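Local structure of adenosine monophosphate-protein transferase FICD homolog (Caenorhabditis elegans, 5JJ6) at residues B[109-120]-B[334-345]; B[184-193]-B[290-298]. The protein is a FICD homolog of the Fic/DOC family, with a largely helical chain that carries a Fido domain. All coordinates share one frame; numbering follows the deposited sequence.

Contact 1 (B[109-120]-B[334-345]); sequences MLRSVHDLRDEF and AKHSEASIQRYI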
loop_
_atom_site.group_PDB
_atom_site.type_symbol
_atom_site.label_atom_id
_atom_site.label_comp_id
_atom_site.label_asym_id
_atom_site.label_seq_id
_atom_site.Cartn_x
_atom_site.Cartn_y
_atom_site.Cartn_z
ATOM N N MET B 109 7.934 -39.960 -13.361
ATOM C CA MET B 109 7.661 -39.073 -12.226
ATOM C C MET B 109 6.433 -38.222 -12.479
ATOM O O MET B 109 5.485 -38.241 -11.691
ATOM C CB MET B 109 8.845 -38.154 -11.949
ATOM C CG MET B 109 8.529 -37.045 -10.968
ATOM S SD MET B 109 9.754 -35.716 -11.029
ATOM C CE MET B 109 9.473 -35.027 -12.654
ATOM N N LEU B 110 6.448 -37.483 -13.583
ATOM C CA LEU B 110 5.285 -36.691 -13.960
ATOM C C LEU B 110 3.992 -37.500 -14.038
ATOM O O LEU B 110 2.934 -37.025 -13.619
ATOM C CB LEU B 110 5.520 -36.004 -15.295
ATOM C CG LEU B 110 6.566 -34.901 -15.273
ATOM C CD1 LEU B 110 6.470 -34.097 -16.551
ATOM C CD2 LEU B 110 6.390 -33.998 -14.056
ATOM N N ARG B 111 4.068 -38.713 -14.581
ATOM C CA ARG B 111 2.877 -39.558 -14.635
ATOM C C ARG B 111 2.363 -39.896 -13.236
ATOM O O ARG B 111 1.160 -39.867 -12.990
ATOM C CB ARG B 111 3.147 -40.826 -15.441
ATOM C CG ARG B 111 2.418 -40.820 -16.788
ATOM C CD ARG B 111 2.982 -41.859 -17.730
ATOM N NE ARG B 111 3.462 -43.021 -16.989
ATOM C CZ ARG B 111 4.690 -43.522 -17.087
ATOM N NH1 ARG B 111 5.580 -42.956 -17.897
ATOM N NH2 ARG B 111 5.030 -44.588 -16.366
ATOM N N SER B 112 3.281 -40.184 -12.319
ATOM C CA SER B 112 2.936 -40.539 -10.947
ATOM C C SER B 112 2.236 -39.365 -10.244
ATOM O O SER B 112 1.189 -39.538 -9.601
ATOM C CB SER B 112 4.187 -40.969 -10.184
ATOM O OG SER B 112 3.985 -40.862 -8.790
ATOM N N VAL B 113 2.816 -38.174 -10.373
ATOM C CA VAL B 113 2.204 -36.974 -9.812
ATOM C C VAL B 113 0.812 -36.750 -10.398
ATOM O O VAL B 113 -0.132 -36.418 -9.681
ATOM C CB VAL B 113 3.063 -35.723 -10.085
ATOM C CG1 VAL B 113 2.305 -34.446 -9.739
ATOM C CG2 VAL B 113 4.357 -35.798 -9.303
ATOM N N HIS B 114 0.672 -36.947 -11.699
ATOM C CA HIS B 114 -0.636 -36.801 -12.320
ATOM C C HIS B 114 -1.669 -37.815 -11.803
ATOM O O HIS B 114 -2.823 -37.446 -11.561
ATOM C CB HIS B 114 -0.503 -36.870 -13.832
ATOM C CG HIS B 114 -0.218 -35.538 -14.452
ATOM N ND1 HIS B 114 -1.171 -34.812 -15.131
ATOM C CD2 HIS B 114 0.912 -34.788 -14.468
ATOM C CE1 HIS B 114 -0.639 -33.675 -15.551
ATOM N NE2 HIS B 114 0.622 -33.635 -15.160
ATOM N N ASP B 115 -1.282 -39.073 -11.594
ATOM C CA ASP B 115 -2.292 -40.038 -11.159
ATOM C C ASP B 115 -2.673 -39.754 -9.703
ATOM O O ASP B 115 -3.835 -39.936 -9.287
ATOM C CB ASP B 115 -1.799 -41.492 -11.280
ATOM C CG ASP B 115 -1.148 -41.802 -12.625
ATOM O OD1 ASP B 115 -1.665 -41.348 -13.678
ATOM O OD2 ASP B 115 -0.130 -42.542 -12.633
ATOM N N LEU B 116 -1.723 -39.218 -8.947
ATOM C CA LEU B 116 -2.023 -38.852 -7.572
ATOM C C LEU B 116 -2.934 -37.612 -7.524
ATOM O O LEU B 116 -3.774 -37.477 -6.623
ATOM C CB LEU B 116 -0.724 -38.622 -6.813
ATOM C CG LEU B 116 -0.824 -38.284 -5.342
ATOM C CD1 LEU B 116 -1.519 -39.434 -4.628
ATOM C CD2 LEU B 116 0.569 -38.072 -4.782
ATOM N N ARG B 117 -2.814 -36.739 -8.528
ATOM C CA ARG B 117 -3.738 -35.609 -8.654
ATOM C C ARG B 117 -5.126 -36.117 -8.989
ATOM O O ARG B 117 -6.114 -35.635 -8.445
ATOM C CB ARG B 117 -3.298 -34.602 -9.726
ATOM C CG ARG B 117 -4.389 -33.566 -10.049
ATOM C CD ARG B 117 -4.346 -33.053 -11.479
ATOM N NE ARG B 117 -4.672 -34.098 -12.445
ATOM C CZ ARG B 117 -4.443 -34.012 -13.756
ATOM N NH1 ARG B 117 -3.886 -32.918 -14.269
ATOM N NH2 ARG B 117 -4.770 -35.024 -14.557
ATOM N N ASP B 118 -5.206 -37.080 -9.903
ATOM C CA ASP B 118 -6.507 -37.633 -10.259
ATOM C C ASP B 118 -7.173 -38.276 -9.051
ATOM O O ASP B 118 -8.396 -38.201 -8.908
ATOM C CB ASP B 118 -6.389 -38.646 -11.398
ATOM C CG ASP B 118 -6.061 -37.989 -12.719
ATOM O OD1 ASP B 118 -6.405 -36.797 -12.883
ATOM O OD2 ASP B 118 -5.479 -38.664 -13.599
ATOM N N GLU B 119 -6.389 -38.861 -8.149
ATOM C CA GLU B 119 -7.024 -39.462 -6.984
ATOM C C GLU B 119 -7.241 -38.436 -5.855
ATOM O O GLU B 119 -7.999 -38.684 -4.910
ATOM C CB GLU B 119 -6.192 -40.662 -6.505
ATOM C CG GLU B 119 -6.047 -40.801 -4.995
ATOM C CD GLU B 119 -5.235 -42.010 -4.585
ATOM O OE1 GLU B 119 -4.969 -42.873 -5.458
ATOM O OE2 GLU B 119 -4.874 -42.100 -3.389
ATOM N N PHE B 120 -6.679 -37.239 -6.004
ATOM C CA PHE B 120 -7.048 -36.137 -5.109
ATOM C C PHE B 120 -8.447 -35.609 -5.421
ATOM O O PHE B 120 -9.203 -35.266 -4.514
ATOM C CB PHE B 120 -6.029 -34.996 -5.193
ATOM C CG PHE B 120 -6.490 -33.712 -4.552
ATOM C CD1 PHE B 120 -6.505 -33.572 -3.170
ATOM C CD2 PHE B 120 -6.893 -32.633 -5.332
ATOM C CE1 PHE B 120 -6.926 -32.379 -2.570
ATOM C CE2 PHE B 120 -7.314 -31.438 -4.744
ATOM C CZ PHE B 120 -7.328 -31.313 -3.361
ATOM N N ALA B 334 7.311 -30.474 -9.127
ATOM C CA ALA B 334 6.615 -31.759 -9.138
ATOM C C ALA B 334 6.656 -32.407 -7.756
ATOM O O ALA B 334 5.633 -32.844 -7.228
ATOM C CB ALA B 334 7.217 -32.681 -10.157
ATOM N N LYS B 335 7.843 -32.474 -7.174
ATOM C CA LYS B 335 8.001 -33.044 -5.838
ATOM C C LYS B 335 7.057 -32.400 -4.842
ATOM O O LYS B 335 6.415 -33.093 -4.032
ATOM C CB LYS B 335 9.439 -32.891 -5.339
ATOM C CG LYS B 335 9.620 -33.246 -3.887
ATOM C CD LYS B 335 11.062 -33.122 -3.429
ATOM C CE LYS B 335 11.187 -33.617 -2.008
ATOM N NZ LYS B 335 12.573 -33.950 -1.620
ATOM N N HIS B 336 6.946 -31.075 -4.908
ATOM C CA HIS B 336 6.197 -30.386 -3.857
ATOM C C HIS B 336 4.696 -30.293 -4.097
ATOM O O HIS B 336 3.931 -30.220 -3.134
ATOM C CB HIS B 336 6.769 -28.997 -3.633
ATOM C CG HIS B 336 8.067 -29.020 -2.904
ATOM N ND1 HIS B 336 8.263 -29.785 -1.777
ATOM C CD2 HIS B 336 9.245 -28.404 -3.152
ATOM C CE1 HIS B 336 9.501 -29.624 -1.348
ATOM N NE2 HIS B 336 10.120 -28.794 -2.167
ATOM N N SER B 337 4.249 -30.319 -5.345
ATOM C CA SER B 337 2.819 -30.466 -5.553
ATOM C C SER B 337 2.425 -31.891 -5.151
ATOM O O SER B 337 1.314 -32.122 -4.653
ATOM C CB SER B 337 2.411 -30.150 -6.986
ATOM O OG SER B 337 3.256 -30.790 -7.904
ATOM N N GLU B 338 3.331 -32.848 -5.347
ATOM C CA GLU B 338 3.048 -34.193 -4.862
ATOM C C GLU B 338 2.934 -34.159 -3.324
ATOM O O GLU B 338 2.042 -34.781 -2.764
ATOM C CB GLU B 338 4.108 -35.205 -5.334
ATOM C CG GLU B 338 4.061 -36.553 -4.597
ATOM C CD GLU B 338 4.511 -37.754 -5.443
ATOM O OE1 GLU B 338 4.620 -38.868 -4.884
ATOM O OE2 GLU B 338 4.759 -37.596 -6.661
ATOM N N ALA B 339 3.821 -33.439 -2.640
ATOM C CA ALA B 339 3.730 -33.347 -1.179
ATOM C C ALA B 339 2.465 -32.607 -0.705
ATOM O O ALA B 339 1.959 -32.871 0.385
ATOM C CB ALA B 339 4.970 -32.678 -0.607
ATOM N N SER B 340 1.991 -31.650 -1.504
ATOM C CA SER B 340 0.738 -30.940 -1.234
ATOM C C SER B 340 -0.459 -31.885 -1.302
ATOM O O SER B 340 -1.235 -32.035 -0.333
ATOM C CB SER B 340 0.558 -29.788 -2.220
ATOM O OG SER B 340 1.684 -28.925 -2.198
ATOM N N ILE B 341 -0.620 -32.509 -2.466
ATOM C CA ILE B 341 -1.683 -33.482 -2.640
ATOM C C ILE B 341 -1.605 -34.505 -1.521
ATOM O O ILE B 341 -2.613 -34.884 -0.947
ATOM C CB ILE B 341 -1.586 -34.184 -3.996
ATOM C CG1 ILE B 341 -1.773 -33.167 -5.117
ATOM C CG2 ILE B 341 -2.646 -35.245 -4.120
ATOM C CD1 ILE B 341 -1.608 -33.738 -6.500
ATOM N N GLN B 342 -0.390 -34.910 -1.185
ATOM C CA GLN B 342 -0.167 -35.880 -0.129
ATOM C C GLN B 342 -0.658 -35.343 1.214
ATOM O O GLN B 342 -1.196 -36.091 2.022
ATOM C CB GLN B 342 1.305 -36.267 -0.045
ATOM C CG GLN B 342 1.528 -37.626 0.582
ATOM C CD GLN B 342 0.806 -38.719 -0.191
ATOM O OE1 GLN B 342 -0.393 -38.940 -0.008
ATOM N NE2 GLN B 342 1.529 -39.384 -1.092
ATOM N N ARG B 343 -0.429 -34.056 1.461
ATOM C CA ARG B 343 -0.932 -33.405 2.671
ATOM C C ARG B 343 -2.436 -33.600 2.779
ATOM O O ARG B 343 -2.941 -34.004 3.828
ATOM C CB ARG B 343 -0.616 -31.908 2.669
ATOM C CG ARG B 343 -0.730 -31.257 4.018
ATOM C CD ARG B 343 -0.237 -29.819 3.990
ATOM N NE ARG B 343 -1.157 -28.947 4.723
ATOM C CZ ARG B 343 -2.215 -28.353 4.178
ATOM N NH1 ARG B 343 -3.002 -27.582 4.917
ATOM N NH2 ARG B 343 -2.487 -28.529 2.887
ATOM N N TYR B 344 -3.155 -33.319 1.694
ATOM C CA TYR B 344 -4.607 -33.517 1.734
ATOM C C TYR B 344 -5.038 -34.985 1.824
ATOM O O TYR B 344 -5.902 -35.332 2.622
ATOM C CB TYR B 344 -5.267 -32.874 0.514
ATOM C CG TYR B 344 -5.158 -31.372 0.500
ATOM C CD1 TYR B 344 -6.080 -30.597 1.187
ATOM C CD2 TYR B 344 -4.141 -30.726 -0.189
ATOM C CE1 TYR B 344 -6.002 -29.223 1.187
ATOM C CE2 TYR B 344 -4.051 -29.344 -0.190
ATOM C CZ TYR B 344 -4.989 -28.601 0.499
ATOM O OH TYR B 344 -4.928 -27.231 0.513
ATOM N N ILE B 345 -4.403 -35.843 1.034
ATOM C CA ILE B 345 -4.723 -37.267 0.986
ATOM C C ILE B 345 -4.527 -37.951 2.339
ATOM O O ILE B 345 -5.433 -38.607 2.848
ATOM C CB ILE B 345 -3.840 -37.995 -0.073
ATOM C CG1 ILE B 345 -4.233 -37.602 -1.504
ATOM C CG2 ILE B 345 -3.845 -39.506 0.144
ATOM C CD1 ILE B 345 -5.714 -37.576 -1.753
#
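I341 sets both ends of its side chain against helix 109-120. Its CG2 packs on F120 CB at 3.6 Å and on L116 CG at 3.7 Å, while the longer branch ends with CD1 3.7 Å from R117 CB. With its CG anti to the backbone N (chi1 -178°), L116 slides past I341 in the opposite direction and sends CD2 the other way, crossing E338 at about a right angle, with CD2 to E338 CG at 3.8 Å. Toward the C-terminal ends, Y344 CB lies at the edge of the F120 ring, 3.5 Å from CE1, and the two rings are set obliquely, their planes 59° apart. I345 CD1 also comes in near the plane of the F120 ring. At the other end A334 CB sits beside M109 SD at 4.1 Å, and V113 CG2 reaches both A334 and E338.

Around these groups, Y344 OH is hydrogen-bonded to T136 OG1 of helix 127-148, and I264 of helix 263-277 packs on V113 and A334. R117 makes a side-on salt bridge to D118 in its own helix, NE and NH2 both reaching OD1, so its end leads away from I341.

Here two nearly parallel helices, 24° apart and 9.9 Å between axes, pack through aliphatic and aromatic side chains. The contact lays the end of helix 89-120, consistent with the long linker helix of FICD proteins, against helix 327-346, the last helix of the model.

Contact 2 (B[184-193]-B[290-298]); sequences ALRFLNCSLL and LLLNLIMMR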
loop_
_atom_site.group_PDB
_atom_site.type_symbol
_atom_site.label_atom_id
_atom_site.label_comp_id
_atom_site.label_asym_id
_atom_site.label_seq_id
_atom_site.Cartn_x
_atom_site.Cartn_y
_atom_site.Cartn_z
ATOM N N ALA B 184 -3.975 -11.282 -2.553
ATOM C CA ALA B 184 -3.672 -11.794 -3.879
ATOM C C ALA B 184 -4.166 -13.228 -4.055
ATOM O O ALA B 184 -4.754 -13.568 -5.073
ATOM C CB ALA B 184 -2.174 -11.713 -4.145
ATOM N N LEU B 185 -3.926 -14.063 -3.057
ATOM C CA LEU B 185 -4.327 -15.458 -3.112
ATOM C C LEU B 185 -5.848 -15.600 -3.195
ATOM O O LEU B 185 -6.368 -16.412 -3.974
ATOM C CB LEU B 185 -3.774 -16.214 -1.896
ATOM C CG LEU B 185 -3.897 -17.740 -1.923
ATOM C CD1 LEU B 185 -3.300 -18.306 -3.199
ATOM C CD2 LEU B 185 -3.205 -18.329 -0.733
ATOM N N ARG B 186 -6.560 -14.824 -2.379
ATOM C CA ARG B 186 -8.023 -14.875 -2.375
ATOM C C ARG B 186 -8.552 -14.458 -3.742
ATOM O O ARG B 186 -9.492 -15.054 -4.265
ATOM C CB ARG B 186 -8.611 -13.997 -1.256
ATOM C CG ARG B 186 -8.829 -14.776 0.066
ATOM C CD ARG B 186 -9.477 -13.962 1.203
ATOM N NE ARG B 186 -8.792 -12.699 1.473
ATOM C CZ ARG B 186 -9.188 -11.523 0.987
ATOM N NH1 ARG B 186 -10.265 -11.462 0.208
ATOM N NH2 ARG B 186 -8.512 -10.412 1.271
ATOM N N PHE B 187 -7.931 -13.433 -4.313
ATOM C CA PHE B 187 -8.284 -12.956 -5.646
ATOM C C PHE B 187 -8.090 -14.052 -6.679
ATOM O O PHE B 187 -8.928 -14.264 -7.568
ATOM C CB PHE B 187 -7.436 -11.753 -6.007
ATOM C CG PHE B 187 -7.600 -11.316 -7.406
ATOM C CD1 PHE B 187 -8.789 -10.759 -7.833
ATOM C CD2 PHE B 187 -6.570 -11.483 -8.321
ATOM C CE1 PHE B 187 -8.950 -10.346 -9.155
ATOM C CE2 PHE B 187 -6.721 -11.077 -9.640
ATOM C CZ PHE B 187 -7.915 -10.506 -10.056
ATOM N N LEU B 188 -6.957 -14.728 -6.564
ATOM C CA LEU B 188 -6.638 -15.838 -7.432
ATOM C C LEU B 188 -7.749 -16.874 -7.377
ATOM O O LEU B 188 -8.251 -17.305 -8.412
ATOM C CB LEU B 188 -5.299 -16.454 -7.023
ATOM C CG LEU B 188 -4.662 -17.535 -7.884
ATOM C CD1 LEU B 188 -3.164 -17.402 -7.784
ATOM C CD2 LEU B 188 -5.086 -18.909 -7.426
ATOM N N ASN B 189 -8.184 -17.228 -6.174
ATOM C CA ASN B 189 -9.195 -18.279 -6.052
ATOM C C ASN B 189 -10.608 -17.858 -6.461
ATOM O O ASN B 189 -11.375 -18.664 -6.983
ATOM C CB ASN B 189 -9.223 -18.821 -4.622
ATOM C CG ASN B 189 -8.099 -19.798 -4.355
ATOM O OD1 ASN B 189 -7.774 -20.613 -5.208
ATOM N ND2 ASN B 189 -7.502 -19.726 -3.176
ATOM N N CYS B 190 -10.967 -16.607 -6.217
ATOM C CA CYS B 190 -12.339 -16.197 -6.452
ATOM C C CYS B 190 -12.555 -15.377 -7.719
ATOM O O CYS B 190 -13.652 -14.878 -7.951
ATOM C CB CYS B 190 -12.856 -15.444 -5.223
ATOM S SG CYS B 190 -12.953 -16.534 -3.762
ATOM N N SER B 191 -11.538 -15.239 -8.554
ATOM C CA SER B 191 -11.749 -14.543 -9.826
ATOM C C SER B 191 -11.110 -15.291 -10.981
ATOM O O SER B 191 -11.703 -15.424 -12.051
ATOM C CB SER B 191 -11.227 -13.107 -9.775
ATOM O OG SER B 191 -12.023 -12.328 -8.896
ATOM N N LEU B 192 -9.898 -15.778 -10.753
ATOM C CA LEU B 192 -9.083 -16.316 -11.818
ATOM C C LEU B 192 -9.333 -17.812 -12.024
ATOM O O LEU B 192 -8.792 -18.399 -12.953
ATOM C CB LEU B 192 -7.613 -16.048 -11.521
ATOM C CG LEU B 192 -7.264 -14.557 -11.404
ATOM C CD1 LEU B 192 -5.767 -14.367 -11.223
ATOM C CD2 LEU B 192 -7.772 -13.730 -12.571
ATOM N N LEU B 193 -10.141 -18.429 -11.164
ATOM C CA LEU B 193 -10.436 -19.862 -11.293
ATOM C C LEU B 193 -11.874 -20.155 -11.751
ATOM O O LEU B 193 -12.230 -21.307 -12.013
ATOM C CB LEU B 193 -10.174 -20.586 -9.974
ATOM C CG LEU B 193 -8.723 -20.630 -9.517
ATOM C CD1 LEU B 193 -8.508 -21.793 -8.563
ATOM C CD2 LEU B 193 -7.813 -20.733 -10.717
ATOM N N LEU B 290 3.041 -17.198 -7.518
ATOM C CA LEU B 290 1.596 -17.090 -7.566
ATOM C C LEU B 290 1.094 -17.589 -8.910
ATOM O O LEU B 290 0.174 -18.394 -8.978
ATOM C CB LEU B 290 1.164 -15.651 -7.318
ATOM C CG LEU B 290 -0.172 -15.460 -6.610
ATOM C CD1 LEU B 290 -0.207 -16.195 -5.282
ATOM C CD2 LEU B 290 -0.406 -13.978 -6.428
ATOM N N LEU B 291 1.738 -17.118 -9.971
ATOM C CA LEU B 291 1.408 -17.473 -11.346
ATOM C C LEU B 291 1.544 -18.972 -11.563
ATOM O O LEU B 291 0.661 -19.616 -12.158
ATOM C CB LEU B 291 2.322 -16.724 -12.311
ATOM C CG LEU B 291 2.056 -17.002 -13.782
ATOM C CD1 LEU B 291 0.574 -16.861 -14.075
ATOM C CD2 LEU B 291 2.875 -16.062 -14.653
ATOM N N LEU B 292 2.658 -19.510 -11.069
ATOM C CA LEU B 292 2.882 -20.944 -11.044
ATOM C C LEU B 292 1.650 -21.621 -10.481
ATOM O O LEU B 292 1.037 -22.495 -11.128
ATOM C CB LEU B 292 4.105 -21.278 -10.190
ATOM C CG LEU B 292 4.682 -22.695 -10.115
ATOM C CD1 LEU B 292 6.052 -22.607 -9.506
ATOM C CD2 LEU B 292 3.834 -23.633 -9.282
ATOM N N ASN B 293 1.274 -21.181 -9.284
ATOM C CA ASN B 293 0.143 -21.776 -8.591
ATOM C C ASN B 293 -1.198 -21.685 -9.326
ATOM O O ASN B 293 -1.961 -22.649 -9.359
ATOM C CB ASN B 293 -0.017 -21.148 -7.231
ATOM C CG ASN B 293 -1.021 -21.866 -6.419
ATOM O OD1 ASN B 293 -0.903 -23.078 -6.206
ATOM N ND2 ASN B 293 -2.065 -21.152 -6.002
ATOM N N LEU B 294 -1.478 -20.520 -9.896
ATOM C CA LEU B 294 -2.660 -20.316 -10.705
ATOM C C LEU B 294 -2.707 -21.368 -11.803
ATOM O O LEU B 294 -3.683 -22.104 -11.920
ATOM C CB LEU B 294 -2.659 -18.907 -11.293
ATOM C CG LEU B 294 -3.624 -18.599 -12.432
ATOM C CD1 LEU B 294 -5.038 -18.698 -11.941
ATOM C CD2 LEU B 294 -3.340 -17.214 -12.971
ATOM N N ILE B 295 -1.644 -21.443 -12.597
ATOM C CA ILE B 295 -1.549 -22.455 -13.654
ATOM C C ILE B 295 -1.782 -23.883 -13.134
ATOM O O ILE B 295 -2.505 -24.664 -13.746
ATOM C CB ILE B 295 -0.186 -22.404 -14.330
ATOM C CG1 ILE B 295 0.007 -21.056 -14.999
ATOM C CG2 ILE B 295 -0.044 -23.519 -15.345
ATOM C CD1 ILE B 295 1.288 -20.988 -15.722
ATOM N N MET B 296 -1.186 -24.218 -11.997
ATOM C CA MET B 296 -1.343 -25.557 -11.447
ATOM C C MET B 296 -2.769 -25.847 -10.976
ATOM O O MET B 296 -3.232 -26.978 -11.063
ATOM C CB MET B 296 -0.398 -25.744 -10.268
ATOM C CG MET B 296 1.029 -25.812 -10.666
ATOM S SD MET B 296 1.269 -27.434 -11.355
ATOM C CE MET B 296 1.197 -28.454 -9.881
ATOM N N MET B 297 -3.468 -24.820 -10.496
ATOM C CA MET B 297 -4.823 -24.986 -9.965
ATOM C C MET B 297 -5.851 -25.095 -11.090
ATOM O O MET B 297 -6.814 -25.863 -10.985
ATOM C CB MET B 297 -5.183 -23.829 -9.032
ATOM C CG MET B 297 -4.416 -23.826 -7.699
ATOM S SD MET B 297 -5.117 -22.732 -6.422
ATOM C CE MET B 297 -6.521 -23.693 -5.857
ATOM N N ARG B 298 -5.642 -24.352 -12.174
ATOM C CA ARG B 298 -6.552 -24.434 -13.303
ATOM C C ARG B 298 -6.445 -25.790 -13.995
ATOM O O ARG B 298 -7.239 -26.107 -14.878
ATOM C CB ARG B 298 -6.303 -23.300 -14.290
ATOM C CG ARG B 298 -6.361 -21.961 -13.613
ATOM C CD ARG B 298 -6.693 -20.830 -14.556
ATOM N NE ARG B 298 -6.072 -20.986 -15.856
ATOM C CZ ARG B 298 -6.665 -20.633 -16.988
ATOM N NH1 ARG B 298 -7.890 -20.120 -16.945
ATOM N NH2 ARG B 298 -6.040 -20.801 -18.156
#
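L188 swings its CG anti to the backbone N (chi1 -173°), which points both methyls at helix 290-297, where they enter a hole formed by L290, N293, L294 and M297. CD1 slides in against L290 CG at 3.8 Å and L294 CB at 3.9 Å; CD2 turns the other way, to M297 SD at 4.0 Å. The bend of M297 at chi3 (77°) turns its methyl CE toward N189, 3.4 Å from OD1, where it also touches L193 CD1. L294 CD1 touches both L192 CB and L193 CD2, each at 3.7 Å, and R298 CG continues the row along L193. A184 CB and L290 CD2 close the opposite end at 3.7 Å.

The polar groups at this interface look outward for partners: N189 ND2 to Y137 OH, N293 OD1 to the backbone N of V304, and R298 NH1 to the carbonyl of D198. Y140 of helix 127-148 and M208 of helix 202-213 pack on L290.

L188 is thus a single knob-into-hole at this interface, inside the mainly alpha-helical Fic fold, where helix 172-191 lies alongside helix 284-297, the helix that carries on from the family's HPFTDGNGR sequence motif.

Contact 2 is buried in the helical core, whereas contact 1 is only partly buried, with charged and polar side chains along its margin. Both pair helices at 24°, but with opposite signs of crossing, and neither has a hydrogen bond between its segments. Leucines with M297 make up most of contact 2, while contact 1 mixes isoleucine, valine, leucine and alanine with the rings of F120 and Y344. Both segments of contact 2 fall, in sequence, between those of contact 1, and the two meet where S337 CB packs on M296 CE at 3.6 Å. Beyond R298, F301 touches R117 and P302 touches I341. Helix 127-148 borders both contacts; helix 263-277 flanks contact 1 and covers a side of helix 284-297 turned from 184-193.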